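PDB 1T6T: putative protein from Aquifex aeolicus, which is of unknown function but contains a Toprim domain, the fold found in topoisomerases, primases and RNase M5-like nucleases, and so probably acts on nucleic acids. Local coordinates for residues K49-V54 / N79-E84; D56-K61 / Q89-D94. All blocks are in the same frame, centred on the assembly; numbering follows the deposited sequence.

Contact 1 (49-54 with 79-84) and contact 2 (56-61 with 89-94) lie with their centres about 11 Å apart, and both use helix 51-58: contact 1 its early residues, contact 2 its C-terminal end. Along the chain the segments alternate, so helix 51-58 meets first helix 73-88 and then the turn that leads from that helix into strand 92-94. Packing joins the two directly, Lys49 CE to Met57 SE and Lys83 O to Val93 CG2, each pair 4.0 Å apart. In the four-stranded parallel Toprim sheet, helix 51-58 joins strands 43-45 and 64-67, and helix 73-88 joins 64-67 and 92-94; contact 1 packs these connections together, and contact 2 sets the end of the first on the turn that closes the second.

Contact 1 of 2, residues K49-V54 / N79-E84; sequences KRYADV and NQKMKE
Asp53 OD2 accepts the backbone N-H of Arg50 at 2.8 Å, a nearly straight bond (168°) that arrives from above the carboxylate plane and links the start of the helix to its first turn, from which Tyr51 reaches Lys81 and Met82, and Val54 reaches Met82. The turn is closed the other way by Asp53 N bonding to Arg50 O at 2.9 Å. Asp53 OD1 meets Arg50 NH2 of the second subunit, and the same salt bridge between subunits recurs with the roles of the chains exchanged, which ties this turn to the dimer interface.

Across the contact Lys81 and Met82, neighbours on helix 73-88, meet the Tyr51 ring from the same side. Selenomethionine Met82 makes a Met-aromatic contact: SE lies 3.6 Å from Tyr51 CD1 and approaches the ring obliquely, 46° off its normal. Lys81 crosses the tyrosine at about a right angle, with CG above one ring face, offset toward the rim, and CE 3.5 Å from Tyr51 CE2. The lysine chain leaves with CG anti to N and then bends at chi2 (66°), which brings CE back to the ring.

Helices 51-58 and 73-88 are successive connections in the parallel beta-alpha-beta layout of the Toprim fold, and these two segments of them meet through side chains. Met82, bent at both chi2 and chi3, brings its terminal CE to 4.3 Å from Val54 CB, and Phe69 packs on it from a loop of the same chain. Replacing Tyr51 with alanine would probably leave Met82 SE without its aromatic partner and the Lys81 methylenes without a surface to lie on, and deprive Ser47 OG of the second subunit of its hydrogen bond to Tyr51 OH.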
ATOM      1  N   LYS B  49      -6.830   1.006   5.339  1.00 11.66           N
ATOM      2  CA  LYS B  49      -6.978   0.909   6.788  1.00 12.30           C
ATOM      3  C   LYS B  49      -5.787   1.525   7.520  1.00 12.24           C
ATOM      4  O   LYS B  49      -4.676   1.565   6.993  1.00 11.74           O
ATOM      5  CB  LYS B  49      -7.104  -0.560   7.224  1.00 12.45           C
ATOM      6  CG  LYS B  49      -8.257  -1.334   6.587  1.00 11.77           C
ATOM      7  CD  LYS B  49      -8.356  -2.740   7.182  1.00 13.90           C
ATOM      8  CE  LYS B  49      -9.552  -3.515   6.636  1.00 14.94           C
ATOM      9  NZ  LYS B  49      -9.460  -3.776   5.173  1.00 14.45           N
ATOM     10  N   ARG B  50      -6.026   2.029   8.728  1.00 12.64           N
ATOM     11  CA  ARG B  50      -4.940   2.566   9.545  1.00 12.13           C
ATOM     12  C   ARG B  50      -4.320   1.301  10.131  1.00 13.44           C
ATOM     13  O   ARG B  50      -5.011   0.293  10.279  1.00 11.76           O
ATOM     14  CB  ARG B  50      -5.487   3.429  10.681  1.00 14.35           C
ATOM     15  CG  ARG B  50      -6.306   4.615  10.217  1.00 15.14           C
ATOM     16  CD  ARG B  50      -7.066   5.228  11.375  1.00 20.11           C
ATOM     17  NE  ARG B  50      -7.898   6.350  10.950  1.00 18.91           N
ATOM     18  CZ  ARG B  50      -8.738   6.997  11.750  1.00 22.46           C
ATOM     19  NH1 ARG B  50      -8.859   6.633  13.022  1.00 21.14           N
ATOM     20  NH2 ARG B  50      -9.456   8.008  11.281  1.00 21.22           N
ATOM     21  N   TYR B  51      -3.032   1.333  10.456  1.00 13.06           N
ATOM     22  CA  TYR B  51      -2.408   0.145  11.017  1.00 14.66           C
ATOM     23  C   TYR B  51      -3.150  -0.229  12.297  1.00 15.40           C
ATOM     24  O   TYR B  51      -3.372  -1.408  12.575  1.00 14.81           O
ATOM     25  CB  TYR B  51      -0.926   0.393  11.318  1.00 16.75           C
ATOM     26  CG  TYR B  51      -0.137   0.923  10.138  1.00 19.97           C
ATOM     27  CD1 TYR B  51      -0.310   0.391   8.863  1.00 20.47           C
ATOM     28  CD2 TYR B  51       0.785   1.957  10.301  1.00 21.10           C
ATOM     29  CE1 TYR B  51       0.414   0.875   7.777  1.00 22.06           C
ATOM     30  CE2 TYR B  51       1.515   2.447   9.223  1.00 23.79           C
ATOM     31  CZ  TYR B  51       1.324   1.902   7.963  1.00 22.15           C
ATOM     32  OH  TYR B  51       2.037   2.389   6.891  1.00 24.15           O
ATOM     33  N   ALA B  52      -3.554   0.783  13.063  1.00 15.02           N
ATOM     34  CA  ALA B  52      -4.279   0.561  14.311  1.00 16.71           C
ATOM     35  C   ALA B  52      -5.645  -0.087  14.086  1.00 14.93           C
ATOM     36  O   ALA B  52      -6.187  -0.720  14.993  1.00 14.95           O
ATOM     37  CB  ALA B  52      -4.446   1.884  15.070  1.00 16.89           C
ATOM     38  N   ASP B  53      -6.211   0.078  12.890  1.00 15.69           N
ATOM     39  CA  ASP B  53      -7.509  -0.529  12.594  1.00 15.11           C
ATOM     40  C   ASP B  53      -7.386  -2.051  12.641  1.00 14.57           C
ATOM     41  O   ASP B  53      -8.305  -2.743  13.078  1.00 15.49           O
ATOM     42  CB  ASP B  53      -8.030  -0.116  11.208  1.00 16.09           C
ATOM     43  CG  ASP B  53      -8.472   1.341  11.142  1.00 18.26           C
ATOM     44  OD1 ASP B  53      -8.790   1.932  12.196  1.00 18.73           O
ATOM     45  OD2 ASP B  53      -8.525   1.894  10.020  1.00 16.65           O
ATOM     46  N   VAL B  54      -6.252  -2.572  12.181  1.00 13.66           N
ATOM     47  CA  VAL B  54      -6.021  -4.013  12.187  1.00 14.18           C
ATOM     48  C   VAL B  54      -5.947  -4.504  13.631  1.00 13.83           C
ATOM     49  O   VAL B  54      -6.515  -5.537  13.981  1.00 13.10           O
ATOM     50  CB  VAL B  54      -4.705  -4.366  11.456  1.00 15.20           C
ATOM     51  CG1 VAL B  54      -4.415  -5.858  11.578  1.00 12.24           C
ATOM     52  CG2 VAL B  54      -4.813  -3.965   9.996  1.00 15.33           C
ATOM     53  N   ASN B  79       5.807  -5.275   5.952  1.00 12.23           N
ATOM     54  CA  ASN B  79       5.954  -6.456   6.789  1.00 13.53           C
ATOM     55  C   ASN B  79       6.627  -6.084   8.106  1.00 13.94           C
ATOM     56  O   ASN B  79       6.154  -6.451   9.177  1.00 13.63           O
ATOM     57  CB  ASN B  79       6.797  -7.519   6.086  1.00 14.68           C
ATOM     58  CG  ASN B  79       6.806  -8.838   6.837  1.00 15.26           C
ATOM     59  OD1 ASN B  79       5.821  -9.572   6.827  1.00 15.61           O
ATOM     60  ND2 ASN B  79       7.916  -9.134   7.504  1.00 16.37           N
ATOM     61  N   GLN B  80       7.734  -5.353   8.018  1.00 14.18           N
ATOM     62  CA  GLN B  80       8.474  -4.953   9.211  1.00 15.35           C
ATOM     63  C   GLN B  80       7.657  -4.052  10.119  1.00 15.41           C
ATOM     64  O   GLN B  80       7.667  -4.213  11.341  1.00 14.52           O
ATOM     65  CB  GLN B  80       9.774  -4.248   8.821  1.00 17.32           C
ATOM     66  CG  GLN B  80      10.774  -5.162   8.139  1.00 24.35           C
ATOM     67  CD  GLN B  80      10.973  -6.463   8.902  1.00 26.92           C
ATOM     68  OE1 GLN B  80      11.301  -6.457  10.092  1.00 26.88           O
ATOM     69  NE2 GLN B  80      10.771  -7.587   8.219  1.00 28.08           N
ATOM     70  N   LYS B  81       6.953  -3.099   9.517  1.00 14.22           N
ATOM     71  CA  LYS B  81       6.121  -2.167  10.267  1.00 15.29           C
ATOM     72  C   LYS B  81       5.030  -2.907  11.038  1.00 14.48           C
ATOM     73  O   LYS B  81       4.830  -2.680  12.232  1.00 13.76           O
ATOM     74  CB  LYS B  81       5.475  -1.169   9.305  1.00 17.83           C
ATOM     75  CG  LYS B  81       4.478  -0.218   9.945  1.00 22.68           C
ATOM     76  CD  LYS B  81       5.167   0.722  10.913  1.00 28.85           C
ATOM     77  CE  LYS B  81       4.266   1.879  11.293  1.00 32.11           C
ATOM     78  NZ  LYS B  81       4.992   2.869  12.141  1.00 35.42           N
HETATM   79  N   MSE B  82       4.318  -3.794  10.350  1.00 13.11           N
HETATM   80  CA  MSE B  82       3.243  -4.535  10.994  1.00 13.66           C
HETATM   81  C   MSE B  82       3.777  -5.555  11.996  1.00 12.18           C
HETATM   82  O   MSE B  82       3.146  -5.814  13.011  1.00 12.33           O
HETATM   83  CB  MSE B  82       2.364  -5.216   9.944  1.00 13.74           C
HETATM   84  CG  MSE B  82       1.652  -4.231   9.023  1.00 19.08           C
HETATM   85 SE   MSE B  82       0.569  -2.958  10.012  1.00 27.54          SE
HETATM   86  CE  MSE B  82      -0.438  -4.270  11.049  1.00 15.35           C
ATOM     87  N   LYS B  83       4.944  -6.128  11.718  1.00 13.19           N
ATOM     88  CA  LYS B  83       5.530  -7.090  12.645  1.00 12.95           C
ATOM     89  C   LYS B  83       5.792  -6.383  13.979  1.00 15.20           C
ATOM     90  O   LYS B  83       5.425  -6.878  15.045  1.00 14.12           O
ATOM     91  CB  LYS B  83       6.844  -7.633  12.082  1.00 15.80           C
ATOM     92  CG  LYS B  83       7.553  -8.616  12.990  1.00 17.94           C
ATOM     93  CD  LYS B  83       8.863  -9.054  12.359  1.00 20.41           C
ATOM     94  CE  LYS B  83       9.626  -9.995  13.268  1.00 22.36           C
ATOM     95  NZ  LYS B  83      10.874 -10.461  12.603  1.00 22.49           N
ATOM     96  N   GLU B  84       6.417  -5.215  13.907  1.00 11.96           N
ATOM     97  CA  GLU B  84       6.723  -4.438  15.102  1.00 14.69           C
ATOM     98  C   GLU B  84       5.450  -3.998  15.826  1.00 13.45           C
ATOM     99  O   GLU B  84       5.347  -4.126  17.045  1.00 12.51           O
ATOM    100  CB  GLU B  84       7.571  -3.217  14.720  1.00 17.69           C
ATOM    101  CG  GLU B  84       7.949  -2.297  15.880  1.00 24.29           C
ATOM    102  CD  GLU B  84       8.590  -3.028  17.051  1.00 29.92           C
ATOM    103  OE1 GLU B  84       9.375  -3.978  16.819  1.00 30.90           O
ATOM    104  OE2 GLU B  84       8.317  -2.635  18.208  1.00 32.64           O
TER

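Contact 2 of 2, residues D56-K61 / Q89-D94; sequences DMLEGK and QGFLVD
Glu59, where helix 51-58 leaves helical geometry, and Phe91, just after the glycine that ends helix 73-88, bring the two backbones closest, with 8.8 Å between their CA atoms. Phe91 bridges that distance with its ring. The far end of the ring does the touching: CE1 lies 3.6 Å from Leu58 CB and CZ 3.7 Å from the same CB, an oblique approach. Further along, Glu59 N sits at the ring edge, in its plane, 3.9 Å from CZ, so the ring tip also rests against the backbone at the helix end.

Leu58 turns its isobutyl group onward into the core. With CG anti to the carbonyl carbon (chi1 -55°) and the branch extended beyond it, the side chain packs on Ile44 and Val65 of the sheet, while CB is the part that meets Phe91. Phe91 lies in the turn that completes the beta-alpha-beta crossover from strand 64-67 through helix 73-88 to strand 92-94, an outermost strand of the parallel Toprim sheet within this chain. A Schellman motif with Gly90 at positive phi (95°) terminates the helix, and the chain then runs into the strand, which pairs with strand 64-67.

Phe91 enters the hydrophobic layer at this corner, where Val55 and Leu86 of the two helices also pack on it. On the other segment, the turn after the helix is closed by Lys61 N bonding to Leu58 O at 2.8 Å, with Gly60 at positive phi inside it. At the far end of the strand, Asp94 OD1 caps Asn96 N at the start of the next helix.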
ATOM      1  N   ASP B  56      -7.293  -3.114  16.307  1.00 15.52           N
ATOM      2  CA  ASP B  56      -8.627  -3.052  16.891  1.00 17.68           C
ATOM      3  C   ASP B  56      -9.544  -4.175  16.414  1.00 18.00           C
ATOM      4  O   ASP B  56     -10.379  -4.669  17.177  1.00 18.38           O
ATOM      5  CB  ASP B  56      -9.268  -1.691  16.608  1.00 19.84           C
ATOM      6  CG  ASP B  56      -8.518  -0.547  17.271  1.00 23.59           C
ATOM      7  OD1 ASP B  56      -7.817  -0.794  18.277  1.00 24.81           O
ATOM      8  OD2 ASP B  56      -8.635   0.603  16.795  1.00 23.88           O
HETATM    9  N   MSE B  57      -9.384  -4.578  15.156  1.00 15.96           N
HETATM   10  CA  MSE B  57     -10.188  -5.653  14.574  1.00 17.66           C
HETATM   11  C   MSE B  57      -9.859  -7.014  15.176  1.00 17.57           C
HETATM   12  O   MSE B  57     -10.731  -7.874  15.297  1.00 16.90           O
HETATM   13  CB  MSE B  57      -9.946  -5.738  13.065  1.00 18.01           C
HETATM   14  CG  MSE B  57     -10.533  -4.613  12.251  1.00 23.49           C
HETATM   15 SE   MSE B  57      -9.888  -4.709  10.423  1.00 29.30          SE
HETATM   16  CE  MSE B  57     -11.021  -6.134   9.768  1.00 26.70           C
ATOM     17  N   LEU B  58      -8.596  -7.204  15.545  1.00 15.13           N
ATOM     18  CA  LEU B  58      -8.138  -8.477  16.093  1.00 16.46           C
ATOM     19  C   LEU B  58      -8.201  -8.610  17.609  1.00 15.64           C
ATOM     20  O   LEU B  58      -8.286  -9.723  18.133  1.00 17.03           O
ATOM     21  CB  LEU B  58      -6.703  -8.741  15.637  1.00 17.43           C
ATOM     22  CG  LEU B  58      -6.443  -8.720  14.128  1.00 19.11           C
ATOM     23  CD1 LEU B  58      -4.952  -8.868  13.872  1.00 23.73           C
ATOM     24  CD2 LEU B  58      -7.225  -9.833  13.449  1.00 22.82           C
ATOM     25  N   GLU B  59      -8.155  -7.483  18.308  1.00 15.73           N
ATOM     26  CA  GLU B  59      -8.169  -7.480  19.766  1.00 17.77           C
ATOM     27  C   GLU B  59      -9.251  -8.364  20.371  1.00 19.06           C
ATOM     28  O   GLU B  59     -10.435  -8.214  20.066  1.00 18.95           O
ATOM     29  CB  GLU B  59      -8.343  -6.055  20.293  1.00 19.45           C
ATOM     30  CG  GLU B  59      -8.039  -5.933  21.774  1.00 22.84           C
ATOM     31  CD  GLU B  59      -8.367  -4.569  22.331  1.00 24.69           C
ATOM     32  OE1 GLU B  59      -8.300  -3.575  21.575  1.00 24.26           O
ATOM     33  OE2 GLU B  59      -8.680  -4.495  23.536  1.00 28.06           O
ATOM     34  N   GLY B  60      -8.829  -9.281  21.234  1.00 20.94           N
ATOM     35  CA  GLY B  60      -9.765 -10.172  21.898  1.00 24.25           C
ATOM     36  C   GLY B  60     -10.411 -11.230  21.025  1.00 24.87           C
ATOM     37  O   GLY B  60     -11.268 -11.983  21.493  1.00 26.45           O
ATOM     38  N   LYS B  61     -10.011 -11.300  19.761  1.00 23.79           N
ATOM     39  CA  LYS B  61     -10.584 -12.283  18.848  1.00 22.67           C
ATOM     40  C   LYS B  61      -9.543 -13.263  18.327  1.00 21.58           C
ATOM     41  O   LYS B  61      -9.794 -14.465  18.244  1.00 20.33           O
ATOM     42  CB  LYS B  61     -11.262 -11.581  17.671  1.00 23.31           C
ATOM     43  CG  LYS B  61     -12.444 -10.721  18.070  1.00 25.94           C
ATOM     44  CD  LYS B  61     -13.118 -10.120  16.849  1.00 29.15           C
ATOM     45  CE  LYS B  61     -14.343  -9.315  17.238  1.00 31.54           C
ATOM     46  NZ  LYS B  61     -15.044  -8.798  16.029  1.00 34.85           N
ATOM     47  N   GLN B  89       1.680  -4.928  20.474  1.00 13.54           N
ATOM     48  CA  GLN B  89       0.330  -4.984  21.024  1.00 14.18           C
ATOM     49  C   GLN B  89      -0.027  -6.334  21.640  1.00 16.05           C
ATOM     50  O   GLN B  89      -1.168  -6.550  22.048  1.00 17.47           O
ATOM     51  CB  GLN B  89      -0.695  -4.623  19.945  1.00 13.61           C
ATOM     52  CG  GLN B  89      -0.442  -3.275  19.266  1.00 13.00           C
ATOM     53  CD  GLN B  89      -0.436  -2.109  20.244  1.00 13.23           C
ATOM     54  OE1 GLN B  89      -1.384  -1.917  21.004  1.00 15.42           O
ATOM     55  NE2 GLN B  89       0.635  -1.321  20.220  1.00 12.27           N
ATOM     56  N   GLY B  90       0.941  -7.244  21.688  1.00 16.18           N
ATOM     57  CA  GLY B  90       0.702  -8.546  22.290  1.00 16.60           C
ATOM     58  C   GLY B  90       0.311  -9.701  21.384  1.00 16.37           C
ATOM     59  O   GLY B  90      -0.038 -10.777  21.873  1.00 16.11           O
ATOM     60  N   PHE B  91       0.354  -9.492  20.073  1.00 15.91           N
ATOM     61  CA  PHE B  91       0.006 -10.555  19.130  1.00 14.53           C
ATOM     62  C   PHE B  91       1.207 -11.423  18.789  1.00 15.70           C
ATOM     63  O   PHE B  91       2.348 -10.964  18.833  1.00 16.10           O
ATOM     64  CB  PHE B  91      -0.536  -9.956  17.828  1.00 13.79           C
ATOM     65  CG  PHE B  91      -1.844  -9.245  17.989  1.00 12.97           C
ATOM     66  CD1 PHE B  91      -3.040  -9.958  18.000  1.00 14.12           C
ATOM     67  CD2 PHE B  91      -1.882  -7.866  18.149  1.00 13.77           C
ATOM     68  CE1 PHE B  91      -4.256  -9.308  18.168  1.00 14.39           C
ATOM     69  CE2 PHE B  91      -3.095  -7.200  18.319  1.00 14.47           C
ATOM     70  CZ  PHE B  91      -4.284  -7.924  18.329  1.00 17.06           C
ATOM     71  N   LEU B  92       0.940 -12.683  18.457  1.00 15.86           N
ATOM     72  CA  LEU B  92       1.987 -13.606  18.040  1.00 17.65           C
ATOM     73  C   LEU B  92       2.048 -13.443  16.522  1.00 18.21           C
ATOM     74  O   LEU B  92       1.029 -13.553  15.841  1.00 19.78           O
ATOM     75  CB  LEU B  92       1.614 -15.044  18.403  1.00 18.82           C
ATOM     76  CG  LEU B  92       1.549 -15.319  19.908  1.00 22.05           C
ATOM     77  CD1 LEU B  92       1.049 -16.734  20.164  1.00 24.69           C
ATOM     78  CD2 LEU B  92       2.931 -15.116  20.511  1.00 23.41           C
ATOM     79  N   VAL B  93       3.235 -13.162  16.000  1.00 16.24           N
ATOM     80  CA  VAL B  93       3.415 -12.952  14.568  1.00 17.75           C
ATOM     81  C   VAL B  93       4.060 -14.155  13.882  1.00 18.84           C
ATOM     82  O   VAL B  93       5.133 -14.607  14.276  1.00 18.35           O
ATOM     83  CB  VAL B  93       4.282 -11.690  14.321  1.00 18.63           C
ATOM     84  CG1 VAL B  93       4.533 -11.499  12.836  1.00 20.33           C
ATOM     85  CG2 VAL B  93       3.583 -10.470  14.905  1.00 18.23           C
ATOM     86  N   ASP B  94       3.394 -14.669  12.852  1.00 18.60           N
ATOM     87  CA  ASP B  94       3.893 -15.819  12.107  1.00 18.14           C
ATOM     88  C   ASP B  94       4.438 -15.373  10.751  1.00 17.79           C
ATOM     89  O   ASP B  94       3.693 -14.873   9.911  1.00 18.11           O
ATOM     90  CB  ASP B  94       2.762 -16.829  11.890  1.00 20.68           C
ATOM     91  CG  ASP B  94       3.240 -18.120  11.254  1.00 24.96           C
ATOM     92  OD1 ASP B  94       4.360 -18.147  10.704  1.00 25.53           O
ATOM     93  OD2 ASP B  94       2.482 -19.113  11.295  1.00 28.65           O
TER